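Local coordinates for protein aspartate aminotransferase, cytoplasmic (Schizosaccharomyces pombe 972h-, PDB 6JPK) that probably catalyses the pyridoxal 5'-phosphate-dependent transfer of the amino group between L-aspartate and 2-oxoglutarate, acting as a homodimer of the class I aminotransferase family, at residues S107-N112 with W138-T143; S117-F122 with L215-I220. The protein carries 1 engineered substitution. All blocks are in the same frame, centred on the assembly; numbering follows the deposited sequence.

Interaction 1: S107-N112 with W138-T143. With PO4 (phosphate ion), chain C.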
loop_
_atom_site.group_PDB
_atom_site.type_symbol
_atom_site.label_atom_id
_atom_site.label_comp_id
_atom_site.label_asym_id
_atom_site.label_seq_id
_atom_site.Cartn_x
_atom_site.Cartn_y
_atom_site.Cartn_z
ATOM N N SER A 107 1.361 -1.410 6.532
ATOM C CA SER A 107 0.913 -1.573 7.912
ATOM C C SER A 107 0.370 -2.972 8.185
ATOM O O SER A 107 0.638 -3.914 7.424
ATOM C CB SER A 107 -0.134 -0.515 8.269
ATOM O OG SER A 107 -0.025 -0.125 9.638
ATOM N N GLY A 108 -0.371 -3.120 9.285
ATOM C CA GLY A 108 -0.852 -4.438 9.674
ATOM C C GLY A 108 -1.849 -5.026 8.689
ATOM O O GLY A 108 -1.852 -6.236 8.442
ATOM N N THR A 109 -2.714 -4.189 8.116
ATOM C CA THR A 109 -3.708 -4.716 7.180
ATOM C C THR A 109 -3.034 -5.306 5.948
ATOM O O THR A 109 -3.385 -6.405 5.501
ATOM C CB THR A 109 -4.697 -3.626 6.781
ATOM O OG1 THR A 109 -5.335 -3.133 7.960
ATOM C CG2 THR A 109 -5.767 -4.199 5.838
ATOM N N GLY A 110 -2.053 -4.585 5.390
ATOM C CA GLY A 110 -1.303 -5.107 4.261
ATOM C C GLY A 110 -0.507 -6.352 4.599
ATOM O O GLY A 110 -0.360 -7.241 3.756
ATOM N N ALA A 111 0.020 -6.444 5.828
ATOM C CA ALA A 111 0.668 -7.689 6.237
ATOM C C ALA A 111 -0.329 -8.848 6.245
ATOM O O ALA A 111 -0.024 -9.947 5.763
ATOM C CB ALA A 111 1.318 -7.531 7.611
ATOM N N ASN A 112 -1.526 -8.617 6.786
ATOM C CA ASN A 112 -2.559 -9.648 6.768
ATOM C C ASN A 112 -2.933 -10.021 5.335
ATOM O O ASN A 112 -3.168 -11.198 5.030
ATOM C CB ASN A 112 -3.797 -9.170 7.548
ATOM C CG ASN A 112 -3.658 -9.373 9.065
ATOM O OD1 ASN A 112 -3.878 -10.469 9.571
ATOM N ND2 ASN A 112 -3.288 -8.313 9.786
ATOM N N TRP A 138 -11.703 -7.879 14.928
ATOM C CA TRP A 138 -11.629 -6.808 13.945
ATOM C C TRP A 138 -12.352 -7.234 12.664
ATOM O O TRP A 138 -11.980 -8.255 12.064
ATOM C CB TRP A 138 -10.164 -6.492 13.662
ATOM C CG TRP A 138 -9.944 -5.342 12.757
ATOM C CD1 TRP A 138 -10.648 -4.171 12.721
ATOM C CD2 TRP A 138 -8.947 -5.245 11.736
ATOM N NE1 TRP A 138 -10.144 -3.348 11.739
ATOM C CE2 TRP A 138 -9.099 -3.986 11.121
ATOM C CE3 TRP A 138 -7.933 -6.100 11.287
ATOM C CZ2 TRP A 138 -8.274 -3.561 10.076
ATOM C CZ3 TRP A 138 -7.115 -5.675 10.250
ATOM C CH2 TRP A 138 -7.293 -4.419 9.658
ATOM N N PRO A 139 -13.396 -6.510 12.234
ATOM C CA PRO A 139 -14.261 -7.024 11.149
ATOM C C PRO A 139 -13.546 -7.244 9.822
ATOM O O PRO A 139 -13.994 -8.077 9.021
ATOM C CB PRO A 139 -15.351 -5.947 11.021
ATOM C CG PRO A 139 -15.335 -5.228 12.360
ATOM C CD PRO A 139 -13.886 -5.230 12.780
ATOM N N VAL A 140 -12.442 -6.542 9.567
ATOM C CA VAL A 140 -11.690 -6.781 8.342
ATOM C C VAL A 140 -11.058 -8.171 8.323
ATOM O O VAL A 140 -10.748 -8.685 7.247
ATOM C CB VAL A 140 -10.646 -5.661 8.156
ATOM C CG1 VAL A 140 -9.743 -5.940 6.981
ATOM C CG2 VAL A 140 -11.366 -4.330 7.943
ATOM N N HIS A 141 -10.861 -8.810 9.479
ATOM C CA HIS A 141 -10.317 -10.167 9.453
ATOM C C HIS A 141 -11.202 -11.094 8.631
ATOM O O HIS A 141 -10.698 -11.953 7.899
ATOM C CB HIS A 141 -10.148 -10.718 10.869
ATOM C CG HIS A 141 -8.892 -10.265 11.550
ATOM N ND1 HIS A 141 -8.644 -10.497 12.888
ATOM C CD2 HIS A 141 -7.814 -9.597 11.077
ATOM C CE1 HIS A 141 -7.471 -9.980 13.210
ATOM N NE2 HIS A 141 -6.947 -9.431 12.129
ATOM N N ARG A 142 -12.522 -10.927 8.718
ATOM C CA ARG A 142 -13.406 -11.808 7.965
ATOM C C ARG A 142 -13.413 -11.457 6.483
ATOM O O ARG A 142 -13.186 -12.324 5.638
ATOM C CB ARG A 142 -14.833 -11.761 8.517
ATOM C CG ARG A 142 -15.820 -12.469 7.589
ATOM C CD ARG A 142 -17.255 -12.486 8.132
ATOM N NE ARG A 142 -17.365 -13.311 9.337
ATOM C CZ ARG A 142 -17.602 -14.620 9.349
ATOM N NH1 ARG A 142 -17.757 -15.309 8.214
ATOM N NH2 ARG A 142 -17.690 -15.248 10.513
ATOM N N THR A 143 -13.675 -10.187 6.147
ATOM C CA THR A 143 -13.841 -9.823 4.741
ATOM C C THR A 143 -12.537 -9.947 3.968
ATOM O O THR A 143 -12.552 -10.328 2.798
ATOM C CB THR A 143 -14.405 -8.397 4.606
ATOM O OG1 THR A 143 -13.574 -7.471 5.315
ATOM C CG2 THR A 143 -15.807 -8.324 5.175
HETATM P P PO4 C . -3.140 -1.106 10.478
HETATM O O1 PO4 C . -3.485 -1.591 9.084
HETATM O O2 PO4 C . -1.688 -1.362 10.810
HETATM O O3 PO4 C . -3.444 0.377 10.537
HETATM O O4 PO4 C . -3.966 -1.801 11.533
#

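Interaction 2: S117-F122 with L215-I220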
loop_
_atom_site.group_PDB
_atom_site.type_symbol
_atom_site.label_atom_id
_atom_site.label_comp_id
_atom_site.label_asym_id
_atom_site.label_seq_id
_atom_site.Cartn_x
_atom_site.Cartn_y
_atom_site.Cartn_z
ATOM N N SER A 117 -3.084 -13.946 1.152
ATOM C CA SER A 117 -2.872 -14.269 -0.260
ATOM C C SER A 117 -1.933 -15.456 -0.409
ATOM O O SER A 117 -2.230 -16.413 -1.134
ATOM C CB SER A 117 -2.306 -13.070 -1.022
ATOM O OG SER A 117 -3.156 -11.950 -0.929
ATOM N N PHE A 118 -0.792 -15.414 0.281
ATOM C CA PHE A 118 0.136 -16.534 0.208
ATOM C C PHE A 118 -0.519 -17.828 0.694
ATOM O O PHE A 118 -0.433 -18.872 0.034
ATOM C CB PHE A 118 1.401 -16.253 1.025
ATOM C CG PHE A 118 2.326 -17.428 1.059
ATOM C CD1 PHE A 118 3.180 -17.673 0.004
ATOM C CD2 PHE A 118 2.277 -18.338 2.103
ATOM C CE1 PHE A 118 4.009 -18.784 0.003
ATOM C CE2 PHE A 118 3.087 -19.439 2.109
ATOM C CZ PHE A 118 3.962 -19.668 1.045
ATOM N N ILE A 119 -1.167 -17.782 1.858
ATOM C CA ILE A 119 -1.730 -19.002 2.437
ATOM C C ILE A 119 -2.852 -19.556 1.558
ATOM O O ILE A 119 -2.991 -20.776 1.409
ATOM C CB ILE A 119 -2.195 -18.737 3.882
ATOM C CG1 ILE A 119 -0.967 -18.543 4.790
ATOM C CG2 ILE A 119 -3.048 -19.895 4.407
ATOM C CD1 ILE A 119 -1.274 -17.865 6.135
ATOM N N GLU A 120 -3.659 -18.679 0.954
ATOM C CA GLU A 120 -4.717 -19.152 0.062
ATOM C C GLU A 120 -4.134 -19.912 -1.128
ATOM O O GLU A 120 -4.569 -21.026 -1.439
ATOM C CB GLU A 120 -5.582 -17.978 -0.410
ATOM C CG GLU A 120 -6.827 -18.402 -1.200
ATOM C CD GLU A 120 -6.536 -18.746 -2.657
ATOM O OE1 GLU A 120 -7.205 -19.653 -3.191
ATOM O OE2 GLU A 120 -5.639 -18.128 -3.269
ATOM N N THR A 121 -3.136 -19.331 -1.798
ATOM C CA THR A 121 -2.574 -19.955 -2.997
ATOM C C THR A 121 -1.812 -21.237 -2.670
ATOM O O THR A 121 -1.969 -22.250 -3.361
ATOM C CB THR A 121 -1.654 -18.958 -3.718
ATOM O OG1 THR A 121 -2.428 -17.857 -4.184
ATOM C CG2 THR A 121 -0.932 -19.612 -4.902
ATOM N N PHE A 122 -0.983 -21.225 -1.629
ATOM C CA PHE A 122 -0.035 -22.312 -1.408
ATOM C C PHE A 122 -0.450 -23.276 -0.308
ATOM O O PHE A 122 0.255 -24.261 -0.070
ATOM C CB PHE A 122 1.355 -21.727 -1.119
ATOM C CG PHE A 122 1.964 -21.044 -2.319
ATOM C CD1 PHE A 122 2.578 -21.794 -3.317
ATOM C CD2 PHE A 122 1.873 -19.670 -2.476
ATOM C CE1 PHE A 122 3.128 -21.179 -4.442
ATOM C CE2 PHE A 122 2.421 -19.046 -3.603
ATOM C CZ PHE A 122 3.048 -19.810 -4.583
ATOM N N LEU A 215 -2.563 -24.525 11.424
ATOM C CA LEU A 215 -1.590 -23.523 10.999
ATOM C C LEU A 215 -1.877 -22.205 11.723
ATOM O O LEU A 215 -3.015 -21.719 11.706
ATOM C CB LEU A 215 -1.646 -23.336 9.479
ATOM C CG LEU A 215 -0.818 -22.175 8.928
ATOM C CD1 LEU A 215 0.647 -22.384 9.269
ATOM C CD2 LEU A 215 -1.004 -22.040 7.425
ATOM N N VAL A 216 -0.854 -21.628 12.353
ATOM C CA VAL A 216 -1.029 -20.474 13.238
ATOM C C VAL A 216 -0.574 -19.194 12.541
ATOM O O VAL A 216 0.535 -19.136 11.983
ATOM C CB VAL A 216 -0.272 -20.683 14.562
ATOM C CG1 VAL A 216 -0.229 -19.387 15.362
ATOM C CG2 VAL A 216 -0.951 -21.796 15.385
ATOM N N VAL A 217 -1.434 -18.172 12.577
ATOM C CA VAL A 217 -1.127 -16.808 12.150
ATOM C C VAL A 217 -1.377 -15.887 13.344
ATOM O O VAL A 217 -2.513 -15.783 13.821
ATOM C CB VAL A 217 -1.988 -16.364 10.952
ATOM C CG1 VAL A 217 -1.620 -14.940 10.525
ATOM C CG2 VAL A 217 -1.874 -17.351 9.796
ATOM N N PHE A 218 -0.318 -15.257 13.846
ATOM C CA PHE A 218 -0.437 -14.259 14.906
ATOM C C PHE A 218 -0.615 -12.874 14.304
ATOM O O PHE A 218 0.121 -12.486 13.394
ATOM C CB PHE A 218 0.797 -14.237 15.806
ATOM C CG PHE A 218 0.875 -15.372 16.784
ATOM C CD1 PHE A 218 0.099 -15.370 17.924
ATOM C CD2 PHE A 218 1.769 -16.414 16.581
ATOM C CE1 PHE A 218 0.188 -16.414 18.844
ATOM C CE2 PHE A 218 1.868 -17.465 17.493
ATOM C CZ PHE A 218 1.073 -17.463 18.625
ATOM N N ASP A 219 -1.573 -12.129 14.827
ATOM C CA ASP A 219 -1.701 -10.702 14.550
ATOM C C ASP A 219 -1.184 -9.950 15.772
ATOM O O ASP A 219 -1.702 -10.135 16.880
ATOM C CB ASP A 219 -3.158 -10.341 14.258
ATOM C CG ASP A 219 -3.301 -8.990 13.556
ATOM O OD1 ASP A 219 -2.579 -8.033 13.916
ATOM O OD2 ASP A 219 -4.139 -8.885 12.635
ATOM N N ILE A 220 -0.139 -9.138 15.599
ATOM C CA ILE A 220 0.437 -8.386 16.714
ATOM C C ILE A 220 0.451 -6.907 16.320
ATOM O O ILE A 220 1.408 -6.397 15.724
ATOM C CB ILE A 220 1.822 -8.900 17.134
ATOM C CG1 ILE A 220 2.346 -8.115 18.338
ATOM C CG2 ILE A 220 2.832 -8.923 15.981
ATOM C CD1 ILE A 220 3.346 -8.905 19.179
#

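Interaction 1: S107-N112 with W138-T143
At the phosphate-binding end of helix 107-127, T109 meets the benzene end of W138, which probably binds the L-aspartate substrate, as in relatives. T109 CB lies near the indole plane, 4.0 Å from W138 CH2, so the threonine meets the ring at its edge. The model places T109 OG1 too close to that same carbon, so its exact position is doubtful. V140 CB sits over one face of the indole, toward the rim.

The bound phosphate is held from the helix start. G108 N donates to PO4 O2 at 2.7 Å. T109 N donates to PO4 O1 at 2.9 Å. S107 OG also approaches PO4 O2, but so closely that its exact place is doubtful. R263 and S252 of the same chain, and Y70 of the second subunit, also bond the phosphate. The amide N-H groups at this helix end probably help to stabilise the anion's charge.

One turn on, N112 and H141 lie near each other, with amide and ring planes 48° apart. N112 ND2 reaches G108 O at 2.9 Å from above the carbonyl plane, while N112 N bonds the same oxygen from the opposite face. N112 ND2 and H141 NE2 also both bond D219. The free phosphate, probably from the crystallisation liquor, sits as the cofactor's phosphate would in the phosphate-binding cup of fold-type I aminotransferases.

Interaction 2: S117-F122 with L215-I220
I119 carries CG1 anti to its carbonyl carbon (chi1 -71°), and the chain then runs on extended (chi2 162°). This sends CD1 out from helix 107-127 toward strand 215-220. V217 has CG1 anti to its own backbone N, which turns CG2 to meet that methyl. I119 CD1 and V217 CG2 come together tip to tip at 3.7 Å. The other branch of the isoleucine points toward L215. There I119 CG2 approaches L215 CD2 at 4.2 Å, a looser touch.

I119 therefore uses both of its branches on the strand. Its end methyl goes to V217 and its beta-branch methyl goes to L215. These two strand residues are two positions apart, and both point their side chains at the helix. All three are buried, and the contact between them is purely apolar. The interface is small, about 103 Å² for both sides together. The backbones stay well apart: the nearest CA atoms, those of I119 and L215, are 9.7 Å from each other.

The helix widens into a pi-type turn at residues 120-122. F118 and F122 face elsewhere and rest on helix 274-289. F118 also meets the ring of F6 of the second subunit, and L215 packs on Y4 of that subunit, so the N-terminal end of the partner chain lies close by. Within the sheet, strand 215-220 runs between strands 182-186 and 247-252. I182 and F248 from those strands also touch I119. V216 and F218 pack instead on helix 235-241, so the strand is sandwiched between that helix and helix 107-127.

How the interactions relate
Both contacts use helix 107-127, and their centres are 11 Å apart. The segments alternate along the chain: 107-112, 117-122, 138-143, then 215-220. Interaction 1 lies at the helix start, beside the phosphate. Interaction 2 lies further along, where the helix rests on the mixed sheet of the large domain. They meet at D219 on strand 215-220, whose carboxylate is shared by both segments of interaction 1. One strand thus joins the apolar core to the polar network of the site. Both contacts also touch the second subunit, consistent with an active site built within the homodimer.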